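Local coordinates for protein processed glycerol phosphate lipoteichoic acid synthase 2 (Bacillus subtilis, PDB 2W8D) that belongs to the lipoteichoic acid synthase family, its C-terminal domain having the sulfatase fold of the alkaline phosphatase clan and carrying a magnesium ion, at residues Y18-K32 / T316-Y328. Sequence-based numbering, arbitrary orientation.
Sequences YDVPNNVYFGKAEGK and TILHLLGVDTKDY
Pro21 sets its CG above the middle of the His319 imidazole, 3.8 Å from the ring centroid, a CH-pi contact that suits a rigid, apolar ring. Both imidazole nitrogens are engaged, ND1 with Asp334, NE2 with Thr325 OG1 at 2.6 Å, which should fix the ring's rotation. Thr325 OG1 also lies in the plane of the Tyr18 ring, at its edge beside CE1, while the aliphatic part of Lys326 crosses one face of that ring, with CB 3.9 Å from the centroid. Asp324 OD1 accepts from Lys326 N in an Asx turn, probably holding the lysine's backbone beside the tyrosine. In this sulfatase-type domain the contact packs the loop leading into the central strand 33-39 against the C-terminal end of helix 313-320, which closes in a Schellman motif at Gly322. Phe26, with CG anti to its N (chi1 177°), turns a ring face to Gly322 CA. At positive phi that suits residues lacking CB, Gly27 and Gly322 bring their CA atoms within 3.4 Å, tight for any CB on Gly322. There loop N-H groups reach the helix's last carbonyls: Gly27 N donates to His319 O, which also accepts from Gly322 N, and Ala29 N donates to Leu320 O at 2.9 Å.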
# COMPACT_ATOMS: atom_id res chain seq x y z
N TYR A 18 -12.31 16.31 7.33
CA TYR A 18 -11.26 16.54 6.38
C TYR A 18 -10.10 17.23 7.06
O TYR A 18 -10.27 18.17 7.84
CB TYR A 18 -11.80 17.36 5.22
CG TYR A 18 -10.78 17.80 4.20
CD1 TYR A 18 -10.17 16.87 3.34
CD2 TYR A 18 -10.46 19.15 4.06
CE1 TYR A 18 -9.24 17.30 2.38
CE2 TYR A 18 -9.55 19.59 3.13
CZ TYR A 18 -8.93 18.68 2.29
OH TYR A 18 -8.04 19.16 1.36
N ASP A 19 -8.92 16.71 6.79
CA ASP A 19 -7.70 17.27 7.32
C ASP A 19 -6.98 18.01 6.18
O ASP A 19 -6.49 17.39 5.24
CB ASP A 19 -6.85 16.16 7.98
CG ASP A 19 -7.61 15.39 9.11
OD1 ASP A 19 -8.34 16.01 9.92
OD2 ASP A 19 -7.46 14.15 9.19
N VAL A 20 -6.96 19.35 6.27
CA VAL A 20 -6.47 20.23 5.19
C VAL A 20 -4.96 20.06 4.91
O VAL A 20 -4.22 19.61 5.80
CB VAL A 20 -6.81 21.74 5.44
CG1 VAL A 20 -8.28 21.93 5.75
CG2 VAL A 20 -5.96 22.30 6.57
N PRO A 21 -4.50 20.40 3.69
CA PRO A 21 -3.10 20.20 3.27
C PRO A 21 -2.06 21.15 3.89
O PRO A 21 -2.34 22.32 4.11
CB PRO A 21 -3.14 20.42 1.75
CG PRO A 21 -4.61 20.35 1.37
CD PRO A 21 -5.34 20.87 2.56
N ASN A 22 -0.87 20.60 4.17
CA ASN A 22 0.34 21.32 4.57
C ASN A 22 0.89 22.11 3.36
O ASN A 22 1.30 21.50 2.37
CB ASN A 22 1.35 20.25 5.02
CG ASN A 22 2.61 20.83 5.68
OD1 ASN A 22 2.96 22.01 5.54
ND2 ASN A 22 3.33 19.95 6.39
N ASN A 23 0.89 23.46 3.41
CA ASN A 23 1.42 24.21 2.26
C ASN A 23 2.93 24.10 2.05
O ASN A 23 3.44 24.48 1.00
CB ASN A 23 0.96 25.67 2.17
CG ASN A 23 1.00 26.21 0.71
OD1 ASN A 23 0.87 25.44 -0.26
ND2 ASN A 23 1.19 27.54 0.55
N VAL A 24 3.65 23.59 3.05
CA VAL A 24 5.04 23.20 2.84
C VAL A 24 5.13 22.14 1.75
O VAL A 24 6.14 22.06 1.04
CB VAL A 24 5.68 22.67 4.14
CG1 VAL A 24 6.99 21.95 3.85
CG2 VAL A 24 5.89 23.82 5.13
N TYR A 25 4.07 21.35 1.60
CA TYR A 25 4.09 20.20 0.68
C TYR A 25 3.06 20.23 -0.45
O TYR A 25 3.26 19.59 -1.47
CB TYR A 25 4.00 18.87 1.46
CG TYR A 25 5.10 18.69 2.48
CD1 TYR A 25 6.43 18.52 2.08
CD2 TYR A 25 4.82 18.70 3.84
CE1 TYR A 25 7.44 18.36 3.01
CE2 TYR A 25 5.82 18.54 4.79
CZ TYR A 25 7.13 18.37 4.37
OH TYR A 25 8.14 18.23 5.30
N PHE A 26 1.98 20.99 -0.29
CA PHE A 26 0.86 20.91 -1.21
C PHE A 26 1.20 21.47 -2.57
O PHE A 26 1.51 22.65 -2.70
CB PHE A 26 -0.35 21.64 -0.63
CG PHE A 26 -1.52 21.66 -1.56
CD1 PHE A 26 -2.26 20.50 -1.79
CD2 PHE A 26 -1.88 22.83 -2.21
CE1 PHE A 26 -3.36 20.50 -2.66
CE2 PHE A 26 -2.98 22.86 -3.09
CZ PHE A 26 -3.71 21.69 -3.33
N GLY A 27 1.15 20.62 -3.59
CA GLY A 27 1.37 21.09 -4.96
C GLY A 27 2.84 21.10 -5.35
O GLY A 27 3.17 21.38 -6.49
N LYS A 28 3.71 20.73 -4.41
CA LYS A 28 5.16 20.79 -4.62
C LYS A 28 5.68 19.74 -5.59
O LYS A 28 6.84 19.78 -6.00
CB LYS A 28 5.91 20.69 -3.27
CG LYS A 28 5.71 21.88 -2.33
CD LYS A 28 6.21 23.19 -2.96
CE LYS A 28 6.30 24.32 -1.92
NZ LYS A 28 6.69 25.62 -2.53
N ALA A 29 4.83 18.80 -5.96
CA ALA A 29 5.19 17.78 -6.93
C ALA A 29 4.19 17.79 -8.09
O ALA A 29 4.04 16.81 -8.84
CB ALA A 29 5.24 16.41 -6.27
N GLU A 30 3.50 18.91 -8.22
CA GLU A 30 2.60 19.11 -9.33
C GLU A 30 3.26 18.85 -10.68
O GLU A 30 4.34 19.36 -10.96
CB GLU A 30 2.09 20.53 -9.29
CG GLU A 30 0.90 20.76 -10.20
CD GLU A 30 0.43 22.17 -10.12
OE1 GLU A 30 1.02 22.96 -9.35
OE2 GLU A 30 -0.54 22.48 -10.83
N GLY A 31 2.57 18.05 -11.50
CA GLY A 31 2.98 17.75 -12.87
C GLY A 31 3.72 16.42 -13.04
O GLY A 31 3.88 15.93 -14.17
N LYS A 32 4.17 15.86 -11.91
CA LYS A 32 4.98 14.66 -11.93
C LYS A 32 4.24 13.35 -12.18
O LYS A 32 3.04 13.20 -11.87
CB LYS A 32 5.86 14.56 -10.67
CG LYS A 32 7.27 15.19 -10.96
CD LYS A 32 7.81 15.98 -9.83
CE LYS A 32 8.72 17.08 -10.36
NZ LYS A 32 9.27 17.81 -9.19
N THR A 316 -2.33 11.73 0.51
CA THR A 316 -1.01 12.27 0.70
C THR A 316 -0.49 12.61 -0.70
O THR A 316 -0.04 13.74 -0.97
CB THR A 316 -0.08 11.24 1.45
OG1 THR A 316 -0.72 10.77 2.66
CG2 THR A 316 1.24 11.83 1.78
N ILE A 317 -0.61 11.64 -1.60
CA ILE A 317 -0.10 11.72 -2.96
C ILE A 317 -0.81 12.77 -3.76
O ILE A 317 -0.18 13.56 -4.43
CB ILE A 317 -0.25 10.38 -3.66
CG1 ILE A 317 0.53 9.31 -2.88
CG2 ILE A 317 0.22 10.47 -5.12
CD1 ILE A 317 1.94 9.74 -2.49
N LEU A 318 -2.14 12.78 -3.69
CA LEU A 318 -2.93 13.76 -4.41
C LEU A 318 -2.55 15.17 -3.99
O LEU A 318 -2.33 16.04 -4.82
CB LEU A 318 -4.42 13.49 -4.21
CG LEU A 318 -5.31 13.03 -5.36
CD1 LEU A 318 -4.60 12.64 -6.68
CD2 LEU A 318 -6.27 11.98 -4.90
N HIS A 319 -2.41 15.38 -2.68
CA HIS A 319 -1.99 16.65 -2.11
C HIS A 319 -0.63 17.07 -2.63
O HIS A 319 -0.48 18.21 -3.05
CB HIS A 319 -2.07 16.66 -0.58
CG HIS A 319 -3.48 16.68 -0.07
ND1 HIS A 319 -3.80 16.58 1.27
CD2 HIS A 319 -4.66 16.77 -0.73
CE1 HIS A 319 -5.11 16.61 1.41
NE2 HIS A 319 -5.66 16.73 0.21
N LEU A 320 0.33 16.14 -2.65
CA LEU A 320 1.65 16.42 -3.21
C LEU A 320 1.53 16.91 -4.67
O LEU A 320 2.29 17.79 -5.09
CB LEU A 320 2.57 15.19 -3.13
CG LEU A 320 3.30 14.92 -1.80
CD1 LEU A 320 3.84 13.50 -1.75
CD2 LEU A 320 4.43 15.91 -1.55
N LEU A 321 0.56 16.38 -5.41
CA LEU A 321 0.35 16.75 -6.81
C LEU A 321 -0.47 18.02 -6.98
O LEU A 321 -0.76 18.45 -8.11
CB LEU A 321 -0.31 15.61 -7.57
CG LEU A 321 0.43 14.29 -7.77
CD1 LEU A 321 -0.56 13.26 -8.29
CD2 LEU A 321 1.56 14.48 -8.76
N GLY A 322 -0.87 18.62 -5.88
CA GLY A 322 -1.63 19.86 -5.95
C GLY A 322 -3.11 19.65 -6.20
O GLY A 322 -3.80 20.57 -6.59
N VAL A 323 -3.62 18.44 -5.95
CA VAL A 323 -5.07 18.27 -6.10
C VAL A 323 -5.86 18.18 -4.81
O VAL A 323 -5.58 17.38 -3.94
CB VAL A 323 -5.52 17.31 -7.27
CG1 VAL A 323 -4.37 16.54 -7.86
CG2 VAL A 323 -6.71 16.43 -6.90
N ASP A 324 -6.83 19.07 -4.71
CA ASP A 324 -7.69 19.23 -3.55
C ASP A 324 -8.70 18.08 -3.41
O ASP A 324 -9.52 17.85 -4.30
CB ASP A 324 -8.44 20.57 -3.66
CG ASP A 324 -9.36 20.83 -2.47
OD1 ASP A 324 -9.18 20.17 -1.41
OD2 ASP A 324 -10.25 21.70 -2.61
N THR A 325 -8.63 17.39 -2.26
CA THR A 325 -9.43 16.19 -2.01
C THR A 325 -10.67 16.41 -1.15
O THR A 325 -11.37 15.45 -0.82
CB THR A 325 -8.58 15.07 -1.38
OG1 THR A 325 -7.97 15.55 -0.18
CG2 THR A 325 -7.53 14.57 -2.34
N LYS A 326 -10.94 17.66 -0.78
CA LYS A 326 -12.11 18.01 0.04
C LYS A 326 -13.45 17.58 -0.56
O LYS A 326 -14.40 17.33 0.18
CB LYS A 326 -12.15 19.51 0.36
CG LYS A 326 -13.09 19.86 1.54
CD LYS A 326 -12.82 21.25 2.15
CE LYS A 326 -13.35 21.34 3.60
NZ LYS A 326 -12.49 22.22 4.47
N ASP A 327 -13.54 17.52 -1.89
CA ASP A 327 -14.81 17.17 -2.51
C ASP A 327 -15.02 15.67 -2.76
O ASP A 327 -16.08 15.25 -3.22
CB ASP A 327 -15.05 17.99 -3.79
CG ASP A 327 -16.52 18.34 -3.99
OD1 ASP A 327 -17.35 18.00 -3.11
OD2 ASP A 327 -16.87 18.96 -5.02
N TYR A 328 -14.02 14.85 -2.42
CA TYR A 328 -14.14 13.39 -2.57
C TYR A 328 -14.49 12.67 -1.28
O TYR A 328 -14.07 13.07 -0.20
CB TYR A 328 -12.85 12.80 -3.12
CG TYR A 328 -12.49 13.41 -4.43
CD1 TYR A 328 -13.18 13.06 -5.59
CD2 TYR A 328 -11.48 14.37 -4.52
CE1 TYR A 328 -12.86 13.61 -6.80
CE2 TYR A 328 -11.16 14.95 -5.75
CZ TYR A 328 -11.87 14.56 -6.88
OH TYR A 328 -11.57 15.11 -8.10